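Local coordinates for protein carbohydrate kinase, FGGY (Novosphingobium aromaticivorans, PDB 3H6E) that probably acts as a carbohydrate kinase of the FGGY family, transferring a phosphate group to a sugar-like substrate, at residues P151-W156 and V168-C173; P200-G205 and V227-H232. All coordinates share one frame; numbering follows the deposited sequence.

Contact 1: residues P151-W156 and V168-C173; sequences PWAQYW and VTSLGC
S170 lies against the start of the helix 152-159, and its CB meets CB of P151 at 3.7 Å. This is a touch of two carbons, and no hydrogen bond joins the two segments. The hydroxyl of S170 is turned back beside its own backbone N, anti to the carbonyl carbon (chi1 -75°), which carries OG past the flank of the proline ring, 4.0 Å from P151 CB. From there OG also looks at the methyl of a residue in the first turn of the helix, with A153 CB 4.3 Å away. The side chain of Q154, bent at chi2, brings its amide end to the S170 side. A serine suits this place because the backbones come close, the CA atoms of P151 and S170 being 6.4 Å apart, and a small side chain fits between them. L171 adds the second apolar touch: CD2 at the end of its side chain lies 4.3 Å from P151 CG. Proline is apt at the junction of strand 148-151 and helix 152-159, since its fixed ring gives a rigid apolar edge and the residue has no N-H to satisfy.

Further out, L171 is backed by W178 and F198, while P151 also rests on S166. The helix start is held by W152, whose NE1 is hydrogen-bonded to L13 O and whose ring meets that of H77. The contact is buried but small, 129 Å² in all. It packs the strand-to-helix junction against the short helix 168-171 within the N-terminal FGGY domain, which belongs to the actin-like ATPase clan.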
loop_
_atom_site.group_PDB
_atom_site.type_symbol
_atom_site.label_atom_id
_atom_site.label_comp_id
_atom_site.label_asym_id
_atom_site.label_seq_id
_atom_site.Cartn_x
_atom_site.Cartn_y
_atom_site.Cartn_z
ATOM N N PRO A 151 13.173 -9.320 -3.802
ATOM C CA PRO A 151 11.752 -8.991 -3.648
ATOM C C PRO A 151 10.931 -9.339 -4.888
ATOM O O PRO A 151 11.479 -9.453 -5.981
ATOM C CB PRO A 151 11.767 -7.472 -3.430
ATOM C CG PRO A 151 13.124 -7.180 -2.892
ATOM C CD PRO A 151 14.038 -8.148 -3.581
ATOM N N TRP A 152 9.625 -9.497 -4.703
ATOM C CA TRP A 152 8.703 -9.891 -5.765
ATOM C C TRP A 152 8.764 -8.961 -6.978
ATOM O O TRP A 152 8.884 -9.415 -8.115
ATOM C CB TRP A 152 7.287 -9.949 -5.190
ATOM C CG TRP A 152 6.181 -10.247 -6.164
ATOM C CD1 TRP A 152 5.085 -9.472 -6.416
ATOM C CD2 TRP A 152 6.041 -11.414 -6.985
ATOM N NE1 TRP A 152 4.279 -10.080 -7.345
ATOM C CE2 TRP A 152 4.843 -11.272 -7.711
ATOM C CE3 TRP A 152 6.815 -12.561 -7.179
ATOM C CZ2 TRP A 152 4.404 -12.230 -8.621
ATOM C CZ3 TRP A 152 6.376 -13.510 -8.082
ATOM C CH2 TRP A 152 5.183 -13.340 -8.791
ATOM N N ALA A 153 8.692 -7.657 -6.733
ATOM C CA ALA A 153 8.737 -6.679 -7.811
ATOM C C ALA A 153 10.022 -6.805 -8.631
ATOM O O ALA A 153 9.990 -6.799 -9.864
ATOM C CB ALA A 153 8.599 -5.273 -7.249
ATOM N N GLN A 154 11.151 -6.916 -7.937
ATOM C CA GLN A 154 12.449 -7.009 -8.595
ATOM C C GLN A 154 12.616 -8.344 -9.299
ATOM O O GLN A 154 13.435 -8.475 -10.209
ATOM C CB GLN A 154 13.588 -6.798 -7.593
ATOM C CG GLN A 154 13.789 -5.352 -7.197
ATOM C CD GLN A 154 12.521 -4.727 -6.654
ATOM O OE1 GLN A 154 11.967 -3.805 -7.250
ATOM N NE2 GLN A 154 12.040 -5.245 -5.528
ATOM N N TYR A 155 11.843 -9.340 -8.876
ATOM C CA TYR A 155 11.958 -10.661 -9.478
ATOM C C TYR A 155 11.654 -10.568 -10.961
ATOM O O TYR A 155 12.275 -11.237 -11.789
ATOM C CB TYR A 155 11.017 -11.678 -8.832
ATOM C CG TYR A 155 10.854 -12.891 -9.712
ATOM C CD1 TYR A 155 11.853 -13.849 -9.789
ATOM C CD2 TYR A 155 9.728 -13.053 -10.511
ATOM C CE1 TYR A 155 11.725 -14.951 -10.611
ATOM C CE2 TYR A 155 9.590 -14.155 -11.336
ATOM C CZ TYR A 155 10.592 -15.101 -11.381
ATOM O OH TYR A 155 10.472 -16.204 -12.196
ATOM N N TRP A 156 10.689 -9.724 -11.287
ATOM C CA TRP A 156 10.241 -9.592 -12.656
ATOM C C TRP A 156 11.237 -8.803 -13.490
ATOM O O TRP A 156 11.354 -9.015 -14.694
ATOM C CB TRP A 156 8.839 -8.986 -12.681
ATOM C CG TRP A 156 7.869 -9.908 -12.031
ATOM C CD1 TRP A 156 7.263 -9.749 -10.818
ATOM C CD2 TRP A 156 7.436 -11.178 -12.533
ATOM N NE1 TRP A 156 6.458 -10.830 -10.548
ATOM C CE2 TRP A 156 6.548 -11.723 -11.585
ATOM C CE3 TRP A 156 7.705 -11.902 -13.700
ATOM C CZ2 TRP A 156 5.923 -12.957 -11.769
ATOM C CZ3 TRP A 156 7.088 -13.126 -13.879
ATOM C CH2 TRP A 156 6.208 -13.642 -12.918
ATOM N N VAL A 168 14.416 -0.880 -2.095
ATOM C CA VAL A 168 14.178 -0.587 -0.683
ATOM C C VAL A 168 12.709 -0.603 -0.227
ATOM O O VAL A 168 12.422 -1.010 0.898
ATOM C CB VAL A 168 14.850 0.745 -0.264
ATOM C CG1 VAL A 168 14.033 1.929 -0.729
ATOM C CG2 VAL A 168 15.035 0.791 1.241
ATOM N N THR A 169 11.784 -0.174 -1.088
ATOM C CA THR A 169 10.380 -0.025 -0.687
ATOM C C THR A 169 9.676 -1.345 -0.385
ATOM O O THR A 169 8.773 -1.386 0.447
ATOM C CB THR A 169 9.546 0.770 -1.721
ATOM O OG1 THR A 169 9.423 0.018 -2.936
ATOM C CG2 THR A 169 10.190 2.114 -2.010
ATOM N N SER A 170 10.065 -2.413 -1.073
ATOM C CA SER A 170 9.517 -3.729 -0.772
ATOM C C SER A 170 10.059 -4.220 0.567
ATOM O O SER A 170 9.347 -4.862 1.331
ATOM C CB SER A 170 9.843 -4.734 -1.877
ATOM O OG SER A 170 9.036 -4.531 -3.023
ATOM N N LEU A 171 11.323 -3.906 0.843
ATOM C CA LEU A 171 11.960 -4.299 2.098
ATOM C C LEU A 171 11.364 -3.539 3.276
ATOM O O LEU A 171 11.334 -4.039 4.398
ATOM C CB LEU A 171 13.471 -4.052 2.046
ATOM C CG LEU A 171 14.270 -4.755 0.948
ATOM C CD1 LEU A 171 15.684 -4.191 0.866
ATOM C CD2 LEU A 171 14.297 -6.268 1.160
ATOM N N GLY A 172 10.896 -2.324 3.020
ATOM C CA GLY A 172 10.326 -1.503 4.073
ATOM C C GLY A 172 8.857 -1.783 4.334
ATOM O O GLY A 172 8.231 -1.122 5.160
ATOM N N CYS A 173 8.307 -2.767 3.630
ATOM C CA CYS A 173 6.892 -3.112 3.760
ATOM C C CYS A 173 6.675 -4.169 4.847
ATOM O O CYS A 173 6.388 -5.330 4.551
ATOM C CB CYS A 173 6.346 -3.603 2.414
ATOM S SG CYS A 173 4.564 -3.893 2.375
#

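Contact 2: residues P200-G205 and V227-H232; sequences PIVRAG and VLAGLH
The peptide carbonyl of A204 is the flat group through which this contact is bonded, with G230 N in its plane and A229 off to one side of that plane, out by the oxygen. G230 N donates to A204 O at 3.0 Å, on a lone pair, with an N-H...O angle of 161°. A229 N is near the same oxygen but poorly angled for a bond. At the next carbonyl, CG of L228 lies beside the oxygen of G205, 3.4 Å from it, with both methyls somewhat farther off.

The alanines fit because the chains come so near. A229 CB touches V202 CG1 at 3.5 Å and also lies beside R203 O, while A204 CB meets L231 CB at 4.1 Å; its approach to G230 O is unusually short and less certain. G230 has a positive phi (92°), and where strand 226-232 is interrupted a side chain would collide with the carbonyl oxygen of A229, a backbone shape that only glycine takes easily. With L228 cut back to an alanine, the oxygen of G205 would probably lose its apolar cover and a gap would be likely beside I433.

The touching parts, 202-205 and 228-231, run at 99° to each other, so this is a crossing and not a strand pairing. V202 pairs instead with S166 in the small sheet formed with strand 166-167. Strand 226-232 lies between strands 71-76 and 207-210 of the six-stranded sheet, and helix 430-433 packs L432 on A204 and L231.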
loop_
_atom_site.group_PDB
_atom_site.type_symbol
_atom_site.label_atom_id
_atom_site.label_comp_id
_atom_site.label_asym_id
_atom_site.label_seq_id
_atom_site.Cartn_x
_atom_site.Cartn_y
_atom_site.Cartn_z
ATOM N N PRO A 200 22.075 -7.167 -4.538
ATOM C CA PRO A 200 22.515 -5.807 -4.207
ATOM C C PRO A 200 21.379 -4.803 -4.324
ATOM O O PRO A 200 20.642 -4.816 -5.310
ATOM C CB PRO A 200 23.590 -5.523 -5.258
ATOM C CG PRO A 200 24.133 -6.869 -5.594
ATOM C CD PRO A 200 22.960 -7.810 -5.524
ATOM N N ILE A 201 21.232 -3.953 -3.315
ATOM C CA ILE A 201 20.173 -2.950 -3.314
ATOM C C ILE A 201 20.424 -1.851 -4.341
ATOM O O ILE A 201 21.531 -1.317 -4.451
ATOM C CB ILE A 201 19.981 -2.321 -1.920
ATOM C CG1 ILE A 201 19.262 -3.305 -0.992
ATOM C CG2 ILE A 201 19.200 -1.020 -2.032
ATOM C CD1 ILE A 201 19.139 -2.828 0.441
ATOM N N VAL A 202 19.378 -1.532 -5.092
ATOM C CA VAL A 202 19.427 -0.513 -6.133
ATOM C C VAL A 202 18.232 0.414 -5.949
ATOM O O VAL A 202 17.277 0.070 -5.248
ATOM C CB VAL A 202 19.417 -1.170 -7.536
ATOM C CG1 VAL A 202 18.483 -0.458 -8.489
ATOM C CG2 VAL A 202 20.826 -1.253 -8.098
ATOM N N ARG A 203 18.293 1.599 -6.545
ATOM C CA ARG A 203 17.184 2.544 -6.466
ATOM C C ARG A 203 16.133 2.239 -7.530
ATOM O O ARG A 203 16.464 1.927 -8.674
ATOM C CB ARG A 203 17.703 3.978 -6.567
ATOM C CG ARG A 203 18.768 4.271 -5.519
ATOM C CD ARG A 203 19.329 5.679 -5.607
ATOM N NE ARG A 203 18.497 6.660 -4.913
ATOM C CZ ARG A 203 18.274 6.663 -3.601
ATOM N NH1 ARG A 203 18.802 5.724 -2.825
ATOM N NH2 ARG A 203 17.506 7.604 -3.065
ATOM N N ALA A 204 14.865 2.323 -7.132
ATOM C CA ALA A 204 13.730 1.942 -7.979
ATOM C C ALA A 204 13.808 2.471 -9.411
ATOM O O ALA A 204 13.362 1.808 -10.351
ATOM C CB ALA A 204 12.415 2.378 -7.323
ATOM N N GLY A 205 14.369 3.664 -9.576
ATOM C CA GLY A 205 14.456 4.286 -10.884
ATOM C C GLY A 205 15.706 3.927 -11.666
ATOM O O GLY A 205 15.816 4.254 -12.850
ATOM N N VAL A 227 15.174 -2.058 -18.545
ATOM C CA VAL A 227 14.328 -2.420 -17.419
ATOM C C VAL A 227 14.774 -1.670 -16.170
ATOM O O VAL A 227 15.968 -1.568 -15.892
ATOM C CB VAL A 227 14.368 -3.925 -17.146
ATOM C CG1 VAL A 227 13.364 -4.284 -16.068
ATOM C CG2 VAL A 227 14.088 -4.704 -18.424
ATOM N N LEU A 228 13.809 -1.135 -15.428
ATOM C CA LEU A 228 14.108 -0.433 -14.185
ATOM C C LEU A 228 13.951 -1.367 -12.994
ATOM O O LEU A 228 13.309 -2.411 -13.100
ATOM C CB LEU A 228 13.204 0.789 -14.027
ATOM C CG LEU A 228 13.755 2.108 -14.580
ATOM C CD1 LEU A 228 14.669 1.873 -15.773
ATOM C CD2 LEU A 228 12.620 3.068 -14.930
ATOM N N ALA A 229 14.548 -0.995 -11.867
ATOM C CA ALA A 229 14.444 -1.794 -10.652
ATOM C C ALA A 229 12.980 -2.040 -10.309
ATOM O O ALA A 229 12.570 -3.171 -10.060
ATOM C CB ALA A 229 15.154 -1.108 -9.502
ATOM N N GLY A 230 12.191 -0.973 -10.311
ATOM C CA GLY A 230 10.783 -1.077 -9.986
ATOM C C GLY A 230 10.546 -0.849 -8.508
ATOM O O GLY A 230 11.467 -0.478 -7.775
ATOM N N LEU A 231 9.317 -1.080 -8.060
ATOM C CA LEU A 231 8.959 -0.786 -6.680
ATOM C C LEU A 231 7.742 -1.551 -6.183
ATOM O O LEU A 231 7.144 -2.345 -6.907
ATOM C CB LEU A 231 8.731 0.716 -6.501
ATOM C CG LEU A 231 7.920 1.435 -7.583
ATOM C CD1 LEU A 231 6.463 1.001 -7.573
ATOM C CD2 LEU A 231 8.028 2.939 -7.403
ATOM N N HIS A 232 7.390 -1.294 -4.930
ATOM C CA HIS A 232 6.249 -1.934 -4.295
ATOM C C HIS A 232 4.939 -1.296 -4.762
ATOM O O HIS A 232 4.870 -0.083 -4.962
ATOM C CB HIS A 232 6.388 -1.836 -2.772
ATOM C CG HIS A 232 5.221 -2.390 -2.019
ATOM N ND1 HIS A 232 4.553 -1.678 -1.047
ATOM C CD2 HIS A 232 4.595 -3.588 -2.104
ATOM C CE1 HIS A 232 3.571 -2.414 -0.562
ATOM N NE2 HIS A 232 3.573 -3.577 -1.186
#

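Overall arrangement
The two contacts follow one another along the chain, contact 1 closing before contact 2 opens, and their centres are about 8 Å apart on the same side of the molecule's centre. They are stitched together directly: T169 OG1 and H232 N, 3.1 Å apart, form a probable hydrogen bond, and A153 CB packs on L231 O. The little parallel sheet of strands 166-167 and 201-202 joins them again, since the first strand leads into helix 168-171 and the second lies in 200-205. Together they tie the helices of 151-173 to the end of strand 226-232, so that both lie in one packed region of the N-terminal FGGY domain, with helix 430-433 of the C-terminal FGGY domain adjoining contact 2.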